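Local coordinates for synaptotagmin-1 (Arabidopsis thaliana, PDB 7AS6), which helps maintain plasma membrane integrity during freezing and osmotic stress, and through C2 domains such as this one probably binds phospholipids with calcium as cofactor, at residues A[20-25]-A[52-57]; A[28-33]-A[78-83]; A[98-103]-A[134-139]. One frame throughout, in Å; residues are numbered along the deposited sequence.

From the N terminus, the chain leaves strand 8-18 into the loop 20-25, which interaction 1 closes against 52-57, the loop leading into strand 57-66. Before that return, the chain passes through 28-33 at the start of strand 31-37, which interaction 2 joins to 78-83 at the end of strand 73-80. Interactions 1 and 2 therefore cross along the chain; they touch, as where K52 N meets D30 OD1, and share one cadmium ion at one end of the beta sandwich. Interaction 3 comes later, in series, its centre about 27 Å from that of interaction 2, and ties loop 98-103, between the two sheets, to strand 131-140.

Interaction 1: residues A[20-25]-A[52-57]. With CD (cadmium ion), chain B; EDO (1,2-ethanediol), chain G.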
# COMPACT_ATOMS: atom_id res chain seq x y z
N LEU A 20 -14.24 2.61 -1.59
CA LEU A 20 -14.21 1.50 -0.65
C LEU A 20 -15.63 1.05 -0.30
O LEU A 20 -16.57 1.85 -0.30
CB LEU A 20 -13.46 1.90 0.63
CG LEU A 20 -11.99 2.25 0.47
CD1 LEU A 20 -11.38 2.51 1.83
CD2 LEU A 20 -11.26 1.12 -0.25
N ARG A 21 -15.77 -0.25 -0.03
CA ARG A 21 -17.06 -0.81 0.35
C ARG A 21 -17.42 -0.40 1.77
O ARG A 21 -16.55 -0.27 2.63
CB ARG A 21 -17.04 -2.33 0.29
CG ARG A 21 -16.67 -2.89 -1.05
CD ARG A 21 -17.04 -4.35 -1.14
NE ARG A 21 -18.45 -4.57 -0.82
CZ ARG A 21 -19.46 -4.32 -1.66
NH1 ARG A 21 -20.71 -4.56 -1.27
NH2 ARG A 21 -19.21 -3.84 -2.87
N LYS A 22 -18.71 -0.23 2.02
CA LYS A 22 -19.14 -0.08 3.40
C LYS A 22 -18.90 -1.37 4.15
O LYS A 22 -19.15 -2.47 3.64
CB LYS A 22 -20.61 0.31 3.47
CG LYS A 22 -20.94 1.58 2.75
CD LYS A 22 -22.26 2.13 3.20
CE LYS A 22 -22.88 2.93 2.08
NZ LYS A 22 -23.16 2.04 0.93
N LYS A 23 -18.39 -1.25 5.35
CA LYS A 23 -18.08 -2.38 6.22
C LYS A 23 -18.69 -2.23 7.61
O LYS A 23 -19.24 -3.20 8.14
CB LYS A 23 -16.54 -2.54 6.32
CG LYS A 23 -16.06 -3.90 6.81
CD LYS A 23 -15.28 -3.79 8.13
CE LYS A 23 -16.16 -4.02 9.36
NZ LYS A 23 -15.36 -4.20 10.62
N ASP A 24 -18.63 -1.03 8.19
CA ASP A 24 -19.23 -0.77 9.50
C ASP A 24 -20.73 -0.57 9.38
O ASP A 24 -21.25 -0.16 8.33
CB ASP A 24 -18.61 0.48 10.13
CG ASP A 24 -17.15 0.30 10.50
OD1 ASP A 24 -16.74 -0.87 10.71
OD2 ASP A 24 -16.41 1.32 10.59
N LEU A 25 -21.43 -0.85 10.49
CA LEU A 25 -22.88 -0.66 10.52
C LEU A 25 -23.25 0.81 10.38
O LEU A 25 -24.35 1.14 9.92
CB LEU A 25 -23.46 -1.22 11.82
CG LEU A 25 -23.33 -2.74 11.92
CD1 LEU A 25 -23.67 -3.21 13.32
CD2 LEU A 25 -24.21 -3.43 10.89
N LYS A 52 -14.27 6.99 9.36
CA LYS A 52 -15.54 7.17 8.68
C LYS A 52 -15.36 7.81 7.30
O LYS A 52 -15.85 8.89 7.01
CB LYS A 52 -16.47 7.97 9.58
CG LYS A 52 -16.88 7.15 10.85
CD LYS A 52 -17.57 8.04 11.87
CE LYS A 52 -17.94 7.26 13.11
NZ LYS A 52 -18.52 5.95 12.75
N ASN A 53 -14.66 7.08 6.44
CA ASN A 53 -14.22 7.62 5.15
C ASN A 53 -14.08 6.47 4.17
O ASN A 53 -13.18 5.64 4.32
CB ASN A 53 -12.89 8.36 5.32
CG ASN A 53 -12.63 9.38 4.22
OD1 ASN A 53 -13.14 9.25 3.11
ND2 ASN A 53 -11.82 10.41 4.53
N LEU A 54 -14.94 6.40 3.16
CA LEU A 54 -14.77 5.42 2.10
C LEU A 54 -13.92 5.94 0.96
O LEU A 54 -13.60 5.17 0.04
CB LEU A 54 -16.13 4.99 1.55
CG LEU A 54 -17.12 4.42 2.57
CD1 LEU A 54 -18.42 4.10 1.87
CD2 LEU A 54 -16.56 3.19 3.26
N ASN A 55 -13.53 7.22 0.99
CA ASN A 55 -12.59 7.79 0.01
C ASN A 55 -11.43 8.46 0.73
O ASN A 55 -11.18 9.66 0.58
CB ASN A 55 -13.32 8.78 -0.89
CG ASN A 55 -14.45 8.12 -1.65
OD1 ASN A 55 -14.23 7.43 -2.64
ND2 ASN A 55 -15.66 8.29 -1.15
N PRO A 56 -10.69 7.70 1.54
CA PRO A 56 -9.62 8.30 2.33
C PRO A 56 -8.54 8.91 1.45
O PRO A 56 -8.20 8.39 0.39
CB PRO A 56 -9.07 7.12 3.12
CG PRO A 56 -9.36 5.96 2.22
CD PRO A 56 -10.67 6.24 1.61
N GLU A 57 -7.99 10.02 1.93
CA GLU A 57 -6.83 10.68 1.35
C GLU A 57 -5.72 10.69 2.39
O GLU A 57 -5.86 11.34 3.43
CB GLU A 57 -7.20 12.10 0.94
CG GLU A 57 -6.12 12.81 0.22
CD GLU A 57 -6.47 13.01 -1.22
OE1 GLU A 57 -7.66 12.82 -1.57
OE2 GLU A 57 -5.56 13.37 -2.00
CD CD B . -14.41 0.39 11.44
C1 EDO G . -8.70 12.93 6.15
O1 EDO G . -7.33 13.16 5.76
C2 EDO G . -9.64 13.05 4.95
O2 EDO G . -9.29 12.06 3.97
O HOH W 1 -16.89 3.91 10.70
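L20 and L54 meet between two loops, L20 CB lying 4.2 Å from L54 CB, with L20 directed at the other segment. The backbones are joined at the same place: L20 N donates to L54 O at 3.1 Å. L20 CG stands beside its own backbone N (chi1 -63°), which carries the side chain past that carbonyl until L20 CD1 reaches P56 CD at 3.8 Å; leucine and proline ring meet at a slant. L54 divides its two methyls. L54 CD2 packs on R21 O at 3.5 Å, while CD1 touches CG of K22, the aliphatic root of a lysine whose chain bends only at its last torsion. P31, the first residue of strand 31-37, touches both L20 and P56, and A29 just before it touches L54. N53 OD1 accepts from N55 N in an Asx turn that spans L54. Further along the first loop, D24 holds the cadmium ion with both carboxylate oxygens, OD2 the nearer at 2.4 Å; D30, D80, W81 and E82 complete the site. A water 2.6 Å from D24 OD2 accepts weakly from K52 NZ. The loops are thus joined by apolar contacts, one backbone bond and a weak water link, while D24, bound to the metal and with K23 NZ at long salt-bridge range, would probably stay ionised.

Interaction 2: residues A[28-33]-A[78-83]. With CD (cadmium ion), chain B.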
# COMPACT_ATOMS: atom_id res chain seq x y z
N GLY A 28 -19.48 3.73 7.27
CA GLY A 28 -18.77 3.20 6.12
C GLY A 28 -17.59 2.34 6.52
O GLY A 28 -17.71 1.12 6.60
N ALA A 29 -16.44 2.97 6.77
CA ALA A 29 -15.25 2.24 7.17
C ALA A 29 -14.27 3.21 7.79
O ALA A 29 -14.43 4.43 7.71
CB ALA A 29 -14.62 1.52 5.98
N ASP A 30 -13.26 2.65 8.44
CA ASP A 30 -12.18 3.42 9.05
C ASP A 30 -10.89 2.86 8.50
O ASP A 30 -10.23 2.04 9.16
CB ASP A 30 -12.24 3.35 10.57
CG ASP A 30 -13.62 3.70 11.11
OD1 ASP A 30 -14.04 4.87 11.06
OD2 ASP A 30 -14.32 2.82 11.62
N PRO A 31 -10.49 3.25 7.28
CA PRO A 31 -9.41 2.54 6.61
C PRO A 31 -8.02 3.01 7.01
O PRO A 31 -7.76 4.19 7.27
CB PRO A 31 -9.66 2.83 5.13
CG PRO A 31 -10.44 4.10 5.11
CD PRO A 31 -11.31 4.02 6.32
N PHE A 32 -7.12 2.02 7.06
CA PHE A 32 -5.69 2.23 7.03
C PHE A 32 -5.07 1.20 6.07
O PHE A 32 -5.71 0.22 5.70
CB PHE A 32 -5.10 2.12 8.44
CG PHE A 32 -5.23 0.77 9.07
CD1 PHE A 32 -6.41 0.39 9.71
CD2 PHE A 32 -4.16 -0.11 9.06
CE1 PHE A 32 -6.52 -0.85 10.31
CE2 PHE A 32 -4.26 -1.35 9.65
CZ PHE A 32 -5.43 -1.72 10.29
N VAL A 33 -3.82 1.43 5.66
CA VAL A 33 -3.14 0.55 4.71
C VAL A 33 -1.91 -0.06 5.36
O VAL A 33 -1.12 0.65 6.00
CB VAL A 33 -2.76 1.30 3.42
CG1 VAL A 33 -2.17 0.36 2.37
CG2 VAL A 33 -3.97 2.03 2.85
N VAL A 78 -5.61 -3.05 2.54
CA VAL A 78 -6.46 -2.08 3.19
C VAL A 78 -7.28 -2.80 4.26
O VAL A 78 -7.94 -3.81 3.98
CB VAL A 78 -7.36 -1.38 2.16
CG1 VAL A 78 -8.19 -0.32 2.85
CG2 VAL A 78 -6.50 -0.77 1.03
N TYR A 79 -7.19 -2.31 5.49
CA TYR A 79 -7.90 -2.85 6.64
C TYR A 79 -8.87 -1.81 7.16
O TYR A 79 -8.68 -0.61 6.97
CB TYR A 79 -6.95 -3.20 7.79
CG TYR A 79 -6.11 -4.42 7.57
CD1 TYR A 79 -6.47 -5.63 8.13
CD2 TYR A 79 -4.95 -4.37 6.81
CE1 TYR A 79 -5.70 -6.75 7.94
CE2 TYR A 79 -4.18 -5.50 6.61
CZ TYR A 79 -4.56 -6.69 7.19
OH TYR A 79 -3.81 -7.83 7.01
N ASP A 80 -9.89 -2.28 7.85
CA ASP A 80 -10.78 -1.43 8.62
C ASP A 80 -10.36 -1.43 10.08
O ASP A 80 -10.22 -2.50 10.69
CB ASP A 80 -12.22 -1.91 8.55
CG ASP A 80 -13.12 -1.18 9.52
OD1 ASP A 80 -13.49 -0.04 9.17
OD2 ASP A 80 -13.42 -1.69 10.63
N TRP A 81 -10.22 -0.25 10.65
CA TRP A 81 -9.94 -0.18 12.08
C TRP A 81 -11.21 -0.30 12.91
O TRP A 81 -12.26 0.23 12.56
CB TRP A 81 -9.25 1.15 12.38
CG TRP A 81 -9.09 1.50 13.83
CD1 TRP A 81 -8.03 1.20 14.63
CD2 TRP A 81 -9.96 2.33 14.61
NE1 TRP A 81 -8.20 1.76 15.87
CE2 TRP A 81 -9.37 2.47 15.88
CE3 TRP A 81 -11.17 2.97 14.36
CZ2 TRP A 81 -9.96 3.22 16.90
CZ3 TRP A 81 -11.76 3.71 15.38
CH2 TRP A 81 -11.16 3.82 16.63
N GLU A 82 -11.11 -1.00 14.04
CA GLU A 82 -12.09 -0.90 15.10
C GLU A 82 -11.32 -0.85 16.40
O GLU A 82 -10.23 -1.41 16.49
CB GLU A 82 -13.06 -2.10 15.14
CG GLU A 82 -14.13 -2.06 14.07
CD GLU A 82 -15.09 -0.92 14.30
OE1 GLU A 82 -15.35 -0.59 15.47
OE2 GLU A 82 -15.60 -0.37 13.32
N GLN A 83 -11.87 -0.18 17.41
CA GLN A 83 -11.15 -0.18 18.68
C GLN A 83 -11.11 -1.57 19.30
O GLN A 83 -10.06 -2.01 19.80
CB GLN A 83 -11.75 0.83 19.66
CG GLN A 83 -10.96 0.94 20.99
CD GLN A 83 -9.51 1.45 20.85
OE1 GLN A 83 -8.92 1.43 19.78
NE2 GLN A 83 -8.93 1.90 21.96
CD CD B . -14.41 0.39 11.44
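This is an antiparallel pairing of neighbouring strands, 31-37 and 73-80, at the end of one sheet of the sandwich, where both strands run out into a metal site. F32 and Y79 form the hydrogen-bonded pair, Y79 N to F32 O at 2.9 Å and F32 N to Y79 O at 3.1 Å; P31 with D80 and V33 with V78 are the non-hydrogen-bonded pairs beside it. Past the last pair, W81 N donates to D30 O at 2.7 Å, while D30 N turns to the D80 side chain. F32, with CG between its backbone N and carbonyl carbon (chi1 64°), brings its ring over Y79 CB in a CH-pi contact, 3.7 Å from that carbon to the F32 centroid. The two rings, planes 15° apart, are slid too far to overlap much; W81 CA meets the phenyl edge in plane. Such a cluster of aspartates in the loops at one end of a beta sandwich is where C2 domains bind calcium; these residues probably do so here, and in this crystal they hold cadmium. D80 binds it through both oxygens, D30 and E82 each through one, and W81 through its carbonyl oxygen; D24 completes the set. D80 OD1 also accepts from D30 N at 2.8 Å; together with the two metal bonds and K23 NZ on OD2, this holds the carboxylate's rotation. D30 OD1 accepts from K52 N.

Interaction 3: residues A[98-103]-A[134-139]; sequences KEMVPD and VELLYK
M100 turns toward segment 134-139 of strand 131-140, and its side chain can be followed atom by atom across Y138. M100 CB lies 4.0 Å from Y138 CB. The next carbon, M100 CG, meets L136 CD1, also at 4.0 Å, the methionine and leucine passing at about a right angle. M100 SD then comes to Y138 CB at 3.5 Å and approaches the ring obliquely, a Met-aromatic contact. A bend at the last torsion (chi3 -56°) folds M100 CE back over one face of the Y138 ring, where the methyl makes a CH-pi contact 3.8 Å from the centroid and only 15° off the normal. V10 of strand 8-18 and P69 also touch M100, and V7 touches Y138. In the C2 beta sandwich, strand 131-140 lies between strands 8-18 and 106-111 in one sheet, while the loop 98-103 carries the chain over from strand 88-96 of the other sheet to 106-111; this contact lays that crossover against the end of the inner strand, away from the calcium-binding loops. The backbone adds a bond in which D103 N donates to Y138 O at 3.0 Å, and P102 CA directs its hydrogen at the same carbonyl oxygen. A water accepts from Y138 N and lies close to V101 O. At the exposed end, K139 NZ reaches D103 OD1 at 2.6 Å in a salt bridge, coming from above the carboxylate plane. The lysine chain curls back from the strand to get there, while L137 CD1 packs against the D103 backbone.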
# COMPACT_ATOMS: atom_id res chain seq x y z
N LYS A 98 9.77 -4.18 -10.40
CA LYS A 98 10.27 -4.09 -11.77
C LYS A 98 9.47 -3.10 -12.61
O LYS A 98 9.83 -2.87 -13.77
CB LYS A 98 10.29 -5.47 -12.44
CG LYS A 98 8.93 -6.04 -12.83
CD LYS A 98 9.05 -7.49 -13.28
CE LYS A 98 7.69 -8.14 -13.52
NZ LYS A 98 7.73 -9.62 -13.30
N GLU A 99 8.41 -2.52 -12.06
CA GLU A 99 7.70 -1.42 -12.69
C GLU A 99 8.23 -0.05 -12.27
O GLU A 99 7.79 0.96 -12.84
CB GLU A 99 6.20 -1.51 -12.35
CG GLU A 99 5.46 -2.64 -13.04
CD GLU A 99 5.41 -2.47 -14.55
OE1 GLU A 99 5.75 -3.43 -15.28
OE2 GLU A 99 5.04 -1.36 -15.02
N MET A 100 9.13 0.01 -11.29
CA MET A 100 9.76 1.27 -10.89
C MET A 100 10.52 1.90 -12.06
O MET A 100 10.90 1.22 -13.02
CB MET A 100 10.77 1.05 -9.75
CG MET A 100 10.23 0.58 -8.41
SD MET A 100 11.60 0.44 -7.23
CE MET A 100 12.70 -0.68 -8.10
N VAL A 101 10.76 3.21 -11.95
CA VAL A 101 11.63 3.96 -12.87
C VAL A 101 12.57 4.83 -12.04
O VAL A 101 12.09 5.61 -11.20
CB VAL A 101 10.81 4.82 -13.85
CG1 VAL A 101 11.76 5.53 -14.84
CG2 VAL A 101 9.79 3.99 -14.60
N PRO A 102 13.89 4.75 -12.22
CA PRO A 102 14.80 5.54 -11.36
C PRO A 102 14.58 7.03 -11.56
O PRO A 102 14.49 7.51 -12.69
CB PRO A 102 16.19 5.10 -11.82
CG PRO A 102 15.99 4.60 -13.24
CD PRO A 102 14.62 3.96 -13.22
N ASP A 103 14.46 7.77 -10.45
CA ASP A 103 14.37 9.23 -10.47
C ASP A 103 13.12 9.75 -11.20
O ASP A 103 13.16 10.81 -11.82
CB ASP A 103 15.62 9.86 -11.10
CG ASP A 103 16.88 9.60 -10.29
OD1 ASP A 103 16.79 9.54 -9.05
OD2 ASP A 103 17.96 9.48 -10.91
N VAL A 134 -1.27 4.81 -5.52
CA VAL A 134 0.03 4.90 -4.87
C VAL A 134 1.04 5.47 -5.87
O VAL A 134 0.78 5.56 -7.07
CB VAL A 134 0.52 3.53 -4.35
CG1 VAL A 134 -0.56 2.83 -3.54
CG2 VAL A 134 0.95 2.67 -5.50
N GLU A 135 2.21 5.86 -5.36
CA GLU A 135 3.33 6.32 -6.18
C GLU A 135 4.61 5.67 -5.70
O GLU A 135 4.78 5.39 -4.51
CB GLU A 135 3.56 7.82 -6.10
CG GLU A 135 2.53 8.70 -6.75
CD GLU A 135 2.91 10.16 -6.57
OE1 GLU A 135 4.12 10.42 -6.35
OE2 GLU A 135 2.00 11.03 -6.61
N LEU A 136 5.52 5.45 -6.63
CA LEU A 136 6.83 4.93 -6.30
C LEU A 136 7.88 5.86 -6.87
O LEU A 136 7.74 6.36 -7.99
CB LEU A 136 7.03 3.52 -6.87
CG LEU A 136 6.02 2.43 -6.55
CD1 LEU A 136 6.50 1.12 -7.14
CD2 LEU A 136 5.79 2.30 -5.05
N LEU A 137 8.92 6.11 -6.08
CA LEU A 137 10.11 6.83 -6.55
C LEU A 137 11.32 6.00 -6.15
O LEU A 137 11.61 5.84 -4.96
CB LEU A 137 10.19 8.24 -5.96
CG LEU A 137 11.50 8.97 -6.28
CD1 LEU A 137 11.66 9.16 -7.78
CD2 LEU A 137 11.57 10.30 -5.55
N TYR A 138 12.04 5.48 -7.14
CA TYR A 138 13.20 4.64 -6.87
C TYR A 138 14.46 5.48 -6.94
O TYR A 138 14.76 6.09 -7.97
CB TYR A 138 13.27 3.47 -7.85
CG TYR A 138 14.46 2.59 -7.60
CD1 TYR A 138 14.70 2.07 -6.33
CD2 TYR A 138 15.35 2.27 -8.62
CE1 TYR A 138 15.79 1.27 -6.09
CE2 TYR A 138 16.46 1.46 -8.38
CZ TYR A 138 16.66 0.97 -7.11
OH TYR A 138 17.74 0.16 -6.84
N LYS A 139 15.20 5.52 -5.83
CA LYS A 139 16.49 6.21 -5.80
C LYS A 139 17.57 5.15 -5.65
O LYS A 139 17.81 4.66 -4.54
CB LYS A 139 16.55 7.21 -4.64
CG LYS A 139 15.51 8.32 -4.77
CD LYS A 139 15.67 9.10 -6.07
CE LYS A 139 16.47 10.38 -5.86
NZ LYS A 139 16.52 11.22 -7.09
O HOH W 2 10.08 5.10 -9.73